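Local coordinates for lipolytic protein G-D-S-L family (Veillonella parvula DSM 2008, PDB 4RW0), which is a GDSL-family lipase/acylhydrolase of the SGNH hydrolase clan that probably hydrolyses ester bonds of lipids or other acyl substrates, at residues G170-L173 / M174-A178; D18-Y21 / G22-W25; C46-Q49 / G50-Y53. All blocks are in the same frame, centred on the assembly; numbering follows the deposited sequence.

Contact 1 (G170-L173 / M174-A178); sequences GYRL and MAYKA. With GOL (glycerol), chain C.
Arg172 and Tyr176 lie side by side on the alpha-helix 168-182, one turn apart, and point the same way. The guanidinium and ring planes are 48° apart. A glycerol, probably from the crystallisation liquor, bridges the two ends. Arg172 NH2 donates a nearly straight bond to glycerol O2 at 2.9 Å. Arg172 NE makes a weak bond to glycerol O3, and Tyr176 OH shares that hydroxyl through a hydrogen bond to glycerol O3 at 3.0 Å. Leu173 CD2 touches Tyr176 CD2 at 4.2 Å and lies 3.9 Å from C1 of the glycerol.

On the buried side, Tyr171 CD1 lies 4.1 Å from Met174 SE, an oblique Met-aromatic contact with selenium in place of sulfur. Tyr171 OH bonds to the backbone oxygen of Tyr17. Trp25 of helix 25-32 packs against both side chains, and Phe145 of helix 145-154 against Met174.

Behind these side chains run the i to i+4 backbone bonds, from Met174 N to Gly170 O through Lys177 N to Leu173 O. Tyr176 CG is anti to its own carbonyl carbon (chi1 -47°), which folds the ring back along the helix. Arg172 O accepts from Tyr176 N and also sits 3.2 Å above the centre of the Tyr176 ring.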
loop_
_atom_site.group_PDB
_atom_site.type_symbol
_atom_site.label_atom_id
_atom_site.label_comp_id
_atom_site.label_asym_id
_atom_site.label_seq_id
_atom_site.Cartn_x
_atom_site.Cartn_y
_atom_site.Cartn_z
ATOM N N GLY A 170 8.461 -7.402 9.872
ATOM C CA GLY A 170 8.242 -6.904 8.522
ATOM C C GLY A 170 7.381 -5.655 8.543
ATOM O O GLY A 170 7.629 -4.738 7.834
ATOM N N TYR A 171 6.371 -5.629 9.430
ATOM C CA TYR A 171 5.534 -4.400 9.553
ATOM C C TYR A 171 6.318 -3.222 10.137
ATOM O O TYR A 171 6.124 -2.071 9.702
ATOM C CB TYR A 171 4.289 -4.700 10.362
ATOM C CG TYR A 171 3.174 -5.432 9.599
ATOM C CD1 TYR A 171 2.732 -4.919 8.423
ATOM C CD2 TYR A 171 2.590 -6.595 10.061
ATOM C CE1 TYR A 171 1.755 -5.567 7.681
ATOM C CE2 TYR A 171 1.553 -7.261 9.361
ATOM C CZ TYR A 171 1.144 -6.720 8.161
ATOM O OH TYR A 171 0.121 -7.234 7.384
ATOM N N ARG A 172 7.269 -3.470 11.084
ATOM C CA ARG A 172 8.072 -2.355 11.581
ATOM C C ARG A 172 8.931 -1.762 10.459
ATOM O O ARG A 172 8.965 -0.526 10.286
ATOM C CB ARG A 172 8.957 -2.755 12.760
ATOM C CG ARG A 172 8.218 -3.150 13.997
ATOM C CD ARG A 172 9.162 -3.146 15.213
ATOM N NE ARG A 172 10.198 -4.167 15.085
ATOM C CZ ARG A 172 10.084 -5.437 15.395
ATOM N NH1 ARG A 172 8.991 -5.930 15.974
ATOM N NH2 ARG A 172 11.137 -6.239 15.238
ATOM N N LEU A 173 9.596 -2.626 9.675
ATOM C CA LEU A 173 10.453 -2.147 8.601
ATOM C C LEU A 173 9.646 -1.361 7.547
ATOM O O LEU A 173 10.089 -0.349 7.033
ATOM C CB LEU A 173 11.196 -3.300 7.942
ATOM C CG LEU A 173 12.238 -4.009 8.856
ATOM C CD1 LEU A 173 12.908 -5.208 8.177
ATOM C CD2 LEU A 173 13.302 -3.051 9.334
HETATM N N MSE A 174 8.425 -1.811 7.285
HETATM C CA MSE A 174 7.540 -1.096 6.331
HETATM C C MSE A 174 7.191 0.231 6.888
HETATM O O MSE A 174 7.239 1.187 6.194
HETATM C CB MSE A 174 6.297 -1.967 6.048
HETATM C CG MSE A 174 6.514 -3.162 5.170
HETATM SE SE MSE A 174 4.824 -4.186 4.962
HETATM C CE MSE A 174 3.781 -2.966 3.791
ATOM N N ALA A 175 6.893 0.311 8.180
ATOM C CA ALA A 175 6.526 1.590 8.821
ATOM C C ALA A 175 7.661 2.601 8.694
ATOM O O ALA A 175 7.430 3.736 8.355
ATOM C CB ALA A 175 6.206 1.366 10.320
ATOM N N TYR A 176 8.878 2.160 8.956
ATOM C CA TYR A 176 10.067 3.044 8.791
ATOM C C TYR A 176 10.198 3.543 7.389
ATOM O O TYR A 176 10.404 4.757 7.152
ATOM C CB TYR A 176 11.373 2.383 9.268
ATOM C CG TYR A 176 11.293 1.732 10.602
ATOM C CD1 TYR A 176 10.510 2.242 11.601
ATOM C CD2 TYR A 176 12.077 0.645 10.903
ATOM C CE1 TYR A 176 10.429 1.643 12.851
ATOM C CE2 TYR A 176 12.036 0.054 12.146
ATOM C CZ TYR A 176 11.195 0.547 13.097
ATOM O OH TYR A 176 11.130 -0.054 14.343
ATOM N N LYS A 177 10.013 2.656 6.445
ATOM C CA LYS A 177 10.120 3.068 5.056
ATOM C C LYS A 177 8.988 4.041 4.684
ATOM O O LYS A 177 9.243 5.005 4.021
ATOM C CB LYS A 177 10.022 1.862 4.171
ATOM C CG LYS A 177 10.207 2.146 2.701
ATOM C CD LYS A 177 11.606 2.688 2.405
ATOM C CE LYS A 177 11.963 2.378 0.978
ATOM N NZ LYS A 177 13.400 2.695 0.791
ATOM N N ALA A 178 7.763 3.833 5.199
ATOM C CA ALA A 178 6.618 4.781 4.907
ATOM C C ALA A 178 6.854 6.128 5.569
ATOM O O ALA A 178 6.560 7.188 5.015
ATOM C CB ALA A 178 5.321 4.181 5.470
HETATM C C1 GOL C . 15.039 -4.510 12.553
HETATM O O1 GOL C . 15.224 -5.889 12.175
HETATM C C2 GOL C . 14.324 -4.276 13.914
HETATM O O2 GOL C . 13.820 -5.520 14.473
HETATM C C3 GOL C . 13.213 -3.214 13.723
HETATM O O3 GOL C . 12.754 -2.509 14.910
#

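Contact 2 (D18-Y21 / G22-W25)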
loop_
_atom_site.group_PDB
_atom_site.type_symbol
_atom_site.label_atom_id
_atom_site.label_comp_id
_atom_site.label_asym_id
_atom_site.label_seq_id
_atom_site.Cartn_x
_atom_site.Cartn_y
_atom_site.Cartn_z
ATOM N N ASP A 18 -1.443 -10.317 10.354
ATOM C CA ASP A 18 -2.356 -10.752 11.426
ATOM C C ASP A 18 -1.626 -10.489 12.817
ATOM O O ASP A 18 -1.091 -11.370 13.466
ATOM C CB ASP A 18 -2.468 -12.277 11.252
ATOM C CG ASP A 18 -3.303 -12.931 12.323
ATOM O OD1 ASP A 18 -4.128 -12.210 12.927
ATOM O OD2 ASP A 18 -3.115 -14.138 12.568
ATOM N N VAL A 19 -1.472 -9.245 13.172
ATOM C CA VAL A 19 -0.719 -8.855 14.337
ATOM C C VAL A 19 -1.678 -7.974 15.151
ATOM O O VAL A 19 -2.715 -7.523 14.626
ATOM C CB VAL A 19 0.533 -8.082 13.949
ATOM C CG1 VAL A 19 1.459 -8.958 13.099
ATOM C CG2 VAL A 19 0.168 -6.795 13.180
ATOM N N PRO A 20 -1.371 -7.760 16.420
ATOM C CA PRO A 20 -2.287 -6.946 17.234
ATOM C C PRO A 20 -2.477 -5.534 16.708
ATOM O O PRO A 20 -1.597 -4.947 16.074
ATOM C CB PRO A 20 -1.629 -6.953 18.629
ATOM C CG PRO A 20 -0.839 -8.248 18.665
ATOM C CD PRO A 20 -0.278 -8.366 17.241
ATOM N N TYR A 21 -3.671 -4.976 16.932
ATOM C CA TYR A 21 -3.976 -3.637 16.523
ATOM C C TYR A 21 -2.977 -2.731 17.138
ATOM O O TYR A 21 -2.763 -2.781 18.307
ATOM C CB TYR A 21 -5.453 -3.215 16.929
ATOM C CG TYR A 21 -5.769 -1.817 16.424
ATOM C CD1 TYR A 21 -6.144 -1.591 15.086
ATOM C CD2 TYR A 21 -5.638 -0.729 17.246
ATOM C CE1 TYR A 21 -6.356 -0.297 14.602
ATOM C CE2 TYR A 21 -5.875 0.556 16.782
ATOM C CZ TYR A 21 -6.269 0.745 15.457
ATOM O OH TYR A 21 -6.405 2.022 15.035
ATOM N N GLY A 22 -2.349 -1.888 16.355
ATOM C CA GLY A 22 -1.248 -1.062 16.808
ATOM C C GLY A 22 0.099 -1.518 16.260
ATOM O O GLY A 22 1.013 -0.717 16.158
ATOM N N ARG A 23 0.144 -2.693 15.759
ATOM C CA ARG A 23 1.401 -3.140 15.232
ATOM C C ARG A 23 1.503 -3.370 13.745
ATOM O O ARG A 23 2.550 -3.764 13.226
ATOM C CB ARG A 23 1.820 -4.386 15.997
ATOM C CG ARG A 23 2.278 -4.000 17.394
ATOM C CD ARG A 23 2.487 -5.147 18.363
ATOM N NE ARG A 23 2.860 -4.583 19.658
ATOM C CZ ARG A 23 3.965 -4.884 20.332
ATOM N NH1 ARG A 23 4.820 -5.779 19.859
ATOM N NH2 ARG A 23 4.206 -4.291 21.494
ATOM N N GLY A 24 0.442 -3.136 13.047
ATOM C CA GLY A 24 0.459 -3.002 11.590
ATOM C C GLY A 24 1.172 -1.726 11.248
ATOM O O GLY A 24 1.255 -0.779 12.072
ATOM N N TRP A 25 1.694 -1.608 10.042
ATOM C CA TRP A 25 2.491 -0.445 9.711
ATOM C C TRP A 25 1.760 0.877 9.737
ATOM O O TRP A 25 2.322 1.907 10.081
ATOM C CB TRP A 25 3.225 -0.597 8.361
ATOM C CG TRP A 25 2.351 -0.640 7.104
ATOM C CD1 TRP A 25 1.747 -1.741 6.543
ATOM C CD2 TRP A 25 1.927 0.483 6.334
ATOM N NE1 TRP A 25 0.979 -1.339 5.435
ATOM C CE2 TRP A 25 1.078 0.016 5.306
ATOM C CE3 TRP A 25 2.176 1.835 6.415
ATOM C CZ2 TRP A 25 0.552 0.868 4.328
ATOM C CZ3 TRP A 25 1.621 2.668 5.503
ATOM C CH2 TRP A 25 0.802 2.181 4.461
#
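Pro20 to Arg23 form a type II beta turn, closed by a hydrogen bond from Arg23 N to Pro20 O at 2.9 Å. Gly22 takes the third position with positive phi (108°), a backbone shape that suits glycine.

Val19 packs against the exit of the turn. Val19 CG2 lies 3.7 Å from both Arg23 C and Gly24 N, so one methyl sits against the peptide that leaves the turn. Val19 CG2 also reaches Arg23 CB at 4.1 Å. Arg23 CB lies 3.5 Å from Pro20 O, next to the bond that closes the turn. Beyond CB the arginine chain runs extended from CG to NE. Arg23 CD passes Pro20 CD at 4.4 Å. Arg23 NH1 then forms a salt bridge with Glu168 OE1. The Tyr21 ring starts beside the next peptide: Tyr21 CG, beside its own carbonyl carbon (chi1 -177°), lies 3.4 Å from Gly22 N.

The turn lies on the surface between helices 12-15 and 25-32. Val19 and Pro20 also touch Glu168 of helix 168-182. Gly24 is the N-cap of helix 25-32. Trp25 next to it donates from NE1 to Ile13 O of helix 12-15 and meets the ring of Phe71, on strand 69-73, edge-to-face.

Contact 3 (C46-Q49 / G50-Y53); sequences CSVQ and GMIY
Ser47 caps the N-terminus of helix 48-59. Ser47 OG accepts a nearly straight hydrogen bond from Gly50 N at 3.0 Å. The hydroxyl stands between the backbone N and the carbonyl carbon of its own residue (chi1 64°), and this turns it over the first helical turn. The bond satisfies one of the first-turn N-H groups, which have no preceding carbonyl in the helix to pair with. Val48 N, another of them, donates to Asp78 OD1. This acidic side chain at the positive end of the helix is probably a favourable electrostatic partner.

Backbone bonds of the i to i+4 kind follow at once. Met51 N donates to Ser47 O at 2.9 Å. Ile52 N and Tyr53 N donate to Val48 O and Gln49 O, both at 3.2 Å.

The apolar contacts lie on the buried side. Cys46 SG comes within 4.1 Å of Met51 CB, so the residue before the cap folds back on the first turn. Gly50 is close by, with Gly50 CA near Ser47 OG and Gly50 C near Cys46 SG. Val48 CG1 meets the selenomethionine methyl CE of Met51. Leu92 of helix 85-100 and Cys74 pack on both Val48 and Met51.

Gln49 packs against Ile52 and Tyr53. Its chain is bent at chi2 (69°), which brings the amide back beside the helix. Gln49 NE2 lies close to Ile52 CB and CG2. The Gln49 amide and Tyr53 ring planes are 43° apart. Gln49 CG passes 3.4 Å from Tyr53 OH, and Gln49 NE2 stands 3.3 Å from Tyr53 CE1. Gln49 O lies over the centre of the Tyr53 ring, 3.5 Å above its plane.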
loop_
_atom_site.group_PDB
_atom_site.type_symbol
_atom_site.label_atom_id
_atom_site.label_comp_id
_atom_site.label_asym_id
_atom_site.label_seq_id
_atom_site.Cartn_x
_atom_site.Cartn_y
_atom_site.Cartn_z
ATOM N N CYS A 46 -9.154 -8.157 -0.081
ATOM C CA CYS A 46 -9.604 -7.207 -1.111
ATOM C C CYS A 46 -8.863 -7.323 -2.462
ATOM O O CYS A 46 -7.631 -7.486 -2.527
ATOM C CB CYS A 46 -9.379 -5.781 -0.588
ATOM S SG CYS A 46 -10.322 -4.515 -1.431
ATOM N N SER A 47 -9.618 -7.227 -3.546
ATOM C CA SER A 47 -9.029 -7.112 -4.899
ATOM C C SER A 47 -8.884 -5.630 -5.296
ATOM O O SER A 47 -9.404 -4.753 -4.606
ATOM C CB SER A 47 -9.942 -7.799 -5.938
ATOM O OG SER A 47 -11.218 -7.098 -5.996
ATOM N N VAL A 48 -8.183 -5.350 -6.412
ATOM C CA VAL A 48 -7.961 -3.968 -6.811
ATOM C C VAL A 48 -9.323 -3.335 -7.184
ATOM O O VAL A 48 -9.613 -2.259 -6.743
ATOM C CB VAL A 48 -7.024 -3.802 -8.017
ATOM C CG1 VAL A 48 -6.784 -2.327 -8.211
ATOM C CG2 VAL A 48 -5.706 -4.441 -7.766
ATOM N N GLN A 49 -10.203 -4.093 -7.837
ATOM C CA GLN A 49 -11.523 -3.514 -8.135
ATOM C C GLN A 49 -12.342 -3.332 -6.863
ATOM O O GLN A 49 -13.082 -2.367 -6.724
ATOM C CB GLN A 49 -12.295 -4.405 -9.120
ATOM C CG GLN A 49 -13.662 -3.795 -9.531
ATOM C CD GLN A 49 -13.515 -2.544 -10.394
ATOM O OE1 GLN A 49 -12.833 -2.538 -11.415
ATOM N NE2 GLN A 49 -14.066 -1.463 -9.928
ATOM N N GLY A 50 -12.275 -4.276 -5.944
ATOM C CA GLY A 50 -12.904 -4.055 -4.631
ATOM C C GLY A 50 -12.423 -2.811 -3.892
ATOM O O GLY A 50 -13.194 -2.053 -3.255
HETATM N N MSE A 51 -11.148 -2.515 -4.018
HETATM C CA MSE A 51 -10.611 -1.257 -3.429
HETATM C C MSE A 51 -11.226 -0.016 -4.071
HETATM O O MSE A 51 -11.452 0.951 -3.435
HETATM C CB MSE A 51 -9.075 -1.197 -3.548
HETATM C CG MSE A 51 -8.491 0.089 -2.934
HETATM SE SE MSE A 51 -6.478 0.157 -2.943
HETATM C CE MSE A 51 -6.274 0.517 -4.867
ATOM N N ILE A 52 -11.369 -0.009 -5.388
ATOM C CA ILE A 52 -12.105 1.068 -6.084
ATOM C C ILE A 52 -13.449 1.292 -5.485
ATOM O O ILE A 52 -13.849 2.452 -5.192
ATOM C CB ILE A 52 -12.171 0.807 -7.612
ATOM C CG1 ILE A 52 -10.776 0.951 -8.180
ATOM C CG2 ILE A 52 -13.109 1.811 -8.310
ATOM C CD1 ILE A 52 -10.591 0.504 -9.605
ATOM N N TYR A 53 -14.172 0.222 -5.250
ATOM C CA TYR A 53 -15.465 0.375 -4.586
ATOM C C TYR A 53 -15.355 1.037 -3.204
ATOM O O TYR A 53 -16.156 1.911 -2.831
ATOM C CB TYR A 53 -16.238 -0.949 -4.474
ATOM C CG TYR A 53 -16.501 -1.678 -5.788
ATOM C CD1 TYR A 53 -16.656 -0.998 -7.021
ATOM C CD2 TYR A 53 -16.535 -3.059 -5.817
ATOM C CE1 TYR A 53 -16.843 -1.697 -8.220
ATOM C CE2 TYR A 53 -16.709 -3.776 -7.006
ATOM C CZ TYR A 53 -16.918 -3.078 -8.205
ATOM O OH TYR A 53 -17.030 -3.896 -9.293
#

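Overall arrangement
From the N terminus, strand 4-10 and helix 12-15 come first. Contact 2 then closes a tight turn in the loop before helix 25-32. Strand 36-40, an outer strand of the five-stranded parallel sheet, follows. Contact 3 starts helix 48-59, and contact 1 lies on the last helix, 168-182. Each contact is local, so the three run in series and none nests or crosses. Contacts 1 and 2 touch: Met174 CE lies 3.6 Å from Trp25 NE1, which joins the last helix to the start of helix 25-32. Contact 3 touches neither. It lies across the chain's centre from contact 1, with centres about 23 Å apart, and packs on helix 85-100.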